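Local structure of lysin (Enterococcus phage IMEEF1, 6IST) at residues V7-A21 against M30-G42. The protein probably cleaves the peptidoglycan of enterococcal cell walls through a CHAP-type cysteine peptidase domain that carries a bound calcium ion. Residues are numbered along the deposited sequence; the frame is centred on the assembly and turned at random.
Sequences VLSYVNGLVGKGVDA and MDLTVDVMQRFFG. With CA (calcium ion), chain E.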
loop_
_atom_site.group_PDB
_atom_site.type_symbol
_atom_site.label_atom_id
_atom_site.label_comp_id
_atom_site.label_asym_id
_atom_site.label_seq_id
_atom_site.Cartn_x
_atom_site.Cartn_y
_atom_site.Cartn_z
ATOM N N VAL C 7 6.968 21.477 2.203
ATOM C CA VAL C 7 5.598 21.737 2.599
ATOM C C VAL C 7 5.276 23.222 2.687
ATOM O O VAL C 7 4.323 23.659 2.156
ATOM C CB VAL C 7 5.269 21.066 3.918
ATOM C CG1 VAL C 7 3.914 21.474 4.399
ATOM C CG2 VAL C 7 5.290 19.576 3.678
ATOM N N LEU C 8 6.139 23.988 3.297
ATOM C CA LEU C 8 5.830 25.385 3.437
ATOM C C LEU C 8 5.826 26.142 2.124
ATOM O O LEU C 8 5.019 27.036 1.926
ATOM C CB LEU C 8 6.813 26.070 4.398
ATOM C CG LEU C 8 6.825 25.512 5.837
ATOM C CD1 LEU C 8 7.934 26.131 6.655
ATOM C CD2 LEU C 8 5.453 25.746 6.444
ATOM N N SER C 9 6.740 25.796 1.236
ATOM C CA SER C 9 6.693 26.373 -0.118
ATOM C C SER C 9 5.351 26.095 -0.805
ATOM O O SER C 9 4.700 26.972 -1.315
ATOM C CB SER C 9 7.841 25.846 -0.933
ATOM O OG SER C 9 7.757 26.422 -2.203
ATOM N N TYR C 10 4.930 24.852 -0.763
ATOM C CA TYR C 10 3.682 24.446 -1.382
ATOM C C TYR C 10 2.477 25.159 -0.753
ATOM O O TYR C 10 1.651 25.763 -1.454
ATOM C CB TYR C 10 3.516 22.916 -1.292
ATOM C CG TYR C 10 2.223 22.463 -1.891
ATOM C CD1 TYR C 10 2.042 22.407 -3.259
ATOM C CD2 TYR C 10 1.173 22.136 -1.081
ATOM C CE1 TYR C 10 0.812 22.023 -3.821
ATOM C CE2 TYR C 10 -0.055 21.735 -1.612
ATOM C CZ TYR C 10 -0.239 21.698 -2.971
ATOM O OH TYR C 10 -1.497 21.311 -3.445
ATOM N N VAL C 11 2.400 25.119 0.567
ATOM C CA VAL C 11 1.306 25.795 1.295
ATOM C C VAL C 11 1.261 27.302 1.042
ATOM O O VAL C 11 0.210 27.827 0.664
ATOM C CB VAL C 11 1.347 25.468 2.782
ATOM C CG1 VAL C 11 0.291 26.230 3.545
ATOM C CG2 VAL C 11 1.056 23.983 2.924
ATOM N N ASN C 12 2.391 27.980 1.183
ATOM C CA ASN C 12 2.410 29.400 0.884
ATOM C C ASN C 12 2.021 29.719 -0.595
ATOM O O ASN C 12 1.375 30.741 -0.857
ATOM C CB ASN C 12 3.738 29.993 1.270
ATOM C CG ASN C 12 3.860 30.212 2.773
ATOM O OD1 ASN C 12 2.965 30.800 3.396
ATOM N ND2 ASN C 12 4.985 29.778 3.358
ATOM N N GLY C 13 2.402 28.837 -1.514
ATOM C CA GLY C 13 2.015 28.868 -2.936
ATOM C C GLY C 13 0.525 28.732 -3.168
ATOM O O GLY C 13 0.010 29.166 -4.164
ATOM N N LEU C 14 -0.196 28.106 -2.255
ATOM C CA LEU C 14 -1.626 28.005 -2.439
ATOM C C LEU C 14 -2.380 29.242 -2.075
ATOM O O LEU C 14 -3.574 29.310 -2.320
ATOM C CB LEU C 14 -2.191 26.924 -1.562
ATOM C CG LEU C 14 -1.769 25.538 -1.988
ATOM C CD1 LEU C 14 -2.292 24.554 -0.935
ATOM C CD2 LEU C 14 -2.298 25.222 -3.393
ATOM N N VAL C 15 -1.755 30.169 -1.383
ATOM C CA VAL C 15 -2.485 31.343 -0.927
ATOM C C VAL C 15 -3.161 32.090 -2.086
ATOM O O VAL C 15 -2.521 32.419 -3.090
ATOM C CB VAL C 15 -1.570 32.231 -0.066
ATOM C CG1 VAL C 15 -2.256 33.563 0.210
ATOM C CG2 VAL C 15 -1.211 31.513 1.251
ATOM N N GLY C 16 -4.467 32.320 -1.983
ATOM C CA GLY C 16 -5.197 32.976 -3.039
ATOM C C GLY C 16 -5.891 32.028 -3.995
ATOM O O GLY C 16 -6.744 32.445 -4.733
ATOM N N LYS C 17 -5.592 30.742 -3.905
ATOM C CA LYS C 17 -6.235 29.692 -4.693
ATOM C C LYS C 17 -6.927 28.753 -3.704
ATOM O O LYS C 17 -6.806 28.892 -2.507
ATOM C CB LYS C 17 -5.191 28.877 -5.444
ATOM C CG LYS C 17 -4.255 29.664 -6.350
ATOM C CD LYS C 17 -2.889 28.989 -6.363
ATOM C CE LYS C 17 -1.856 29.803 -7.132
ATOM N NZ LYS C 17 -0.553 29.082 -7.060
ATOM N N GLY C 18 -7.550 27.716 -4.211
ATOM C CA GLY C 18 -8.198 26.749 -3.317
ATOM C C GLY C 18 -8.046 25.377 -3.885
ATOM O O GLY C 18 -7.909 25.235 -5.097
ATOM N N VAL C 19 -8.038 24.378 -3.016
ATOM C CA VAL C 19 -8.028 23.006 -3.417
ATOM C C VAL C 19 -9.240 22.315 -2.906
ATOM O O VAL C 19 -9.695 22.606 -1.819
ATOM C CB VAL C 19 -6.767 22.248 -3.006
ATOM C CG1 VAL C 19 -5.638 22.704 -3.927
ATOM C CG2 VAL C 19 -6.397 22.413 -1.561
ATOM N N ASP C 20 -9.787 21.413 -3.737
ATOM C CA ASP C 20 -10.978 20.639 -3.406
ATOM C C ASP C 20 -10.538 19.185 -3.475
ATOM O O ASP C 20 -10.335 18.681 -4.551
ATOM C CB ASP C 20 -12.124 20.892 -4.428
ATOM C CG ASP C 20 -13.433 20.122 -4.080
ATOM O OD1 ASP C 20 -13.473 19.401 -3.034
ATOM O OD2 ASP C 20 -14.434 20.240 -4.832
ATOM N N ALA C 21 -10.387 18.532 -2.336
ATOM C CA ALA C 21 -9.846 17.172 -2.288
ATOM C C ALA C 21 -10.901 16.106 -2.410
ATOM O O ALA C 21 -10.598 14.992 -2.782
ATOM C CB ALA C 21 -9.055 16.954 -1.004
ATOM N N MET C 30 -10.961 21.329 5.663
ATOM C CA MET C 30 -10.324 20.008 5.650
ATOM C C MET C 30 -9.679 19.657 4.299
ATOM O O MET C 30 -8.700 18.890 4.251
ATOM C CB MET C 30 -11.368 18.960 6.129
ATOM C CG MET C 30 -10.889 17.607 6.663
ATOM S SD MET C 30 -9.466 17.480 7.761
ATOM C CE MET C 30 -9.639 15.747 8.353
ATOM N N ASP C 31 -10.235 20.159 3.179
ATOM C CA ASP C 31 -9.659 19.977 1.887
ATOM C C ASP C 31 -8.183 20.350 1.825
ATOM O O ASP C 31 -7.444 19.676 1.170
ATOM C CB ASP C 31 -10.409 20.726 0.799
ATOM C CG ASP C 31 -11.762 20.104 0.496
ATOM O OD1 ASP C 31 -11.816 18.944 0.036
ATOM O OD2 ASP C 31 -12.773 20.788 0.702
ATOM N N LEU C 32 -7.789 21.456 2.465
ATOM C CA LEU C 32 -6.399 21.849 2.422
ATOM C C LEU C 32 -5.515 20.870 3.165
ATOM O O LEU C 32 -4.486 20.408 2.646
ATOM C CB LEU C 32 -6.218 23.225 3.095
ATOM C CG LEU C 32 -4.768 23.719 3.135
ATOM C CD1 LEU C 32 -4.258 23.725 1.718
ATOM C CD2 LEU C 32 -4.736 25.121 3.697
ATOM N N THR C 33 -5.935 20.523 4.382
ATOM C CA THR C 33 -5.161 19.616 5.223
ATOM C C THR C 33 -5.064 18.290 4.524
ATOM O O THR C 33 -4.016 17.661 4.508
ATOM C CB THR C 33 -5.838 19.493 6.622
ATOM O OG1 THR C 33 -5.554 20.726 7.358
ATOM C CG2 THR C 33 -5.316 18.306 7.437
ATOM N N VAL C 34 -6.159 17.839 3.949
ATOM C CA VAL C 34 -6.120 16.530 3.284
ATOM C C VAL C 34 -5.216 16.565 2.035
ATOM O O VAL C 34 -4.429 15.676 1.853
ATOM C CB VAL C 34 -7.515 16.038 2.864
ATOM C CG1 VAL C 34 -7.411 14.885 1.877
ATOM C CG2 VAL C 34 -8.304 15.727 4.115
ATOM N N ASP C 35 -5.229 17.666 1.306
ATOM C CA ASP C 35 -4.424 17.758 0.123
ATOM C C ASP C 35 -2.971 17.662 0.527
ATOM O O ASP C 35 -2.159 16.962 -0.095
ATOM C CB ASP C 35 -4.720 19.042 -0.599
ATOM C CG ASP C 35 -3.879 19.222 -1.886
ATOM O OD1 ASP C 35 -4.018 18.439 -2.858
ATOM O OD2 ASP C 35 -3.057 20.164 -1.905
ATOM N N VAL C 36 -2.573 18.539 1.425
ATOM C CA VAL C 36 -1.180 18.540 1.854
ATOM C C VAL C 36 -0.704 17.222 2.460
ATOM O O VAL C 36 0.387 16.700 2.133
ATOM C CB VAL C 36 -0.916 19.684 2.813
ATOM C CG1 VAL C 36 0.521 19.674 3.303
ATOM C CG2 VAL C 36 -1.311 20.985 2.183
ATOM N N MET C 37 -1.489 16.634 3.350
ATOM C CA MET C 37 -1.091 15.414 3.926
ATOM C C MET C 37 -1.006 14.279 2.837
ATOM O O MET C 37 -0.072 13.458 2.901
ATOM C CB MET C 37 -2.041 15.000 5.043
ATOM C CG MET C 37 -1.891 15.686 6.435
ATOM S SD MET C 37 -0.269 15.812 7.152
ATOM C CE MET C 37 0.240 17.453 6.539
ATOM N N GLN C 38 -1.955 14.200 1.915
ATOM C CA GLN C 38 -1.911 13.201 0.847
ATOM C C GLN C 38 -0.671 13.375 -0.067
ATOM O O GLN C 38 0.049 12.461 -0.273
ATOM C CB GLN C 38 -3.137 13.255 -0.013
ATOM C CG GLN C 38 -4.358 12.644 0.566
ATOM C CD GLN C 38 -5.475 12.506 -0.490
ATOM O OE1 GLN C 38 -6.062 11.439 -0.662
ATOM N NE2 GLN C 38 -5.701 13.576 -1.252
ATOM N N ARG C 39 -0.393 14.587 -0.522
ATOM C CA ARG C 39 0.738 14.796 -1.433
ATOM C C ARG C 39 2.067 14.542 -0.777
ATOM O O ARG C 39 2.986 14.031 -1.419
ATOM C CB ARG C 39 0.839 16.255 -1.825
ATOM C CG ARG C 39 -0.057 16.635 -2.898
ATOM C CD ARG C 39 0.195 18.104 -3.270
ATOM N NE ARG C 39 -1.068 18.453 -3.851
ATOM C CZ ARG C 39 -1.460 18.136 -5.077
ATOM N NH1 ARG C 39 -0.635 17.563 -5.964
ATOM N NH2 ARG C 39 -2.680 18.476 -5.430
ATOM N N PHE C 40 2.232 14.979 0.473
ATOM C CA PHE C 40 3.529 14.872 1.094
ATOM C C PHE C 40 3.787 13.628 1.914
ATOM O O PHE C 40 4.936 13.128 1.967
ATOM C CB PHE C 40 3.813 16.084 1.915
ATOM C CG PHE C 40 4.110 17.301 1.071
ATOM C CD1 PHE C 40 5.413 17.573 0.656
ATOM C CD2 PHE C 40 3.118 18.124 0.725
ATOM C CE1 PHE C 40 5.659 18.635 -0.186
ATOM C CE2 PHE C 40 3.324 19.177 -0.115
ATOM C CZ PHE C 40 4.600 19.440 -0.567
ATOM N N PHE C 41 2.774 13.141 2.576
ATOM C CA PHE C 41 2.931 11.991 3.464
ATOM C C PHE C 41 2.162 10.738 3.057
ATOM O O PHE C 41 2.258 9.747 3.732
ATOM C CB PHE C 41 2.502 12.401 4.848
ATOM C CG PHE C 41 3.416 13.389 5.453
ATOM C CD1 PHE C 41 4.602 12.971 5.963
ATOM C CD2 PHE C 41 3.101 14.744 5.472
ATOM C CE1 PHE C 41 5.450 13.887 6.555
ATOM C CE2 PHE C 41 3.975 15.658 5.994
ATOM C CZ PHE C 41 5.165 15.225 6.479
ATOM N N GLY C 42 1.385 10.814 2.006
ATOM C CA GLY C 42 0.608 9.654 1.534
ATOM C C GLY C 42 -0.473 9.298 2.558
ATOM O O GLY C 42 -0.968 8.165 2.552
HETATM CA CA CA E . -14.437 19.988 -0.967
HETATM O O HOH W 1 -7.889 14.289 -3.337
#
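Tyr10 reaches from helix 7-13 into a hole formed by Asp35, Val36, Arg39 and Phe40 on helix 30-41, and its hydroxyl makes the main polar link between the helices. Tyr10 OH donates to Asp35 OD2 over a very short 2.5 Å, with the acceptor at the edge of the ring, near its plane. Arg39 grips the same carboxylate: NH2 makes a salt bridge with the syn lone pair of Asp35 OD1 at 2.9 Å, while NE adds weak bonds. Tyrosine and arginine together therefore fix the rotation of Asp35, and the positive guanidinium probably stabilises its negative charge.

Apolar contacts flank this polar group. Val7 CG2 stands over one face of the Phe40 ring, 3.7 Å from its centroid, a CH-pi contact. It gets there because CG2 lies anti to the carbonyl carbon (CG1 at chi1 173°). Tyr10 CB meets the edge of that ring, and the two aromatic planes are inclined at 59°. Deeper in, Val11 CG2 touches Val36 CG2, and Leu14 CD1 presses tightly on Leu32 CD1 at 3.4 Å.

Beyond the turn at 14-17 the chain passes the N-terminal part of helix 30-41. Val19 CG2 lies against Asp35 CB, and Ala21 N donates to Asp31 OD1 at 2.8 Å from above the carboxylate plane. Calcium ties the same ends together through Asp20 OD1 at 2.4 Å and Asp31 OD2 at 2.5 Å; Gly23 N also bonds Asp20 OD1, and Asp22, Trp24 and Gly26 complete the site.

The helix axes run roughly antiparallel, at 146° and 11.3 Å apart. Within this CHAP domain, Val11 and Leu32 both rest on Val107 of strand 103-108, and Thr33 and Met37 meet Val77 of strand 77-80, placing the helix pair against the antiparallel sheet. Separately, Val34 touches strand 43-44 of the mixed sheet.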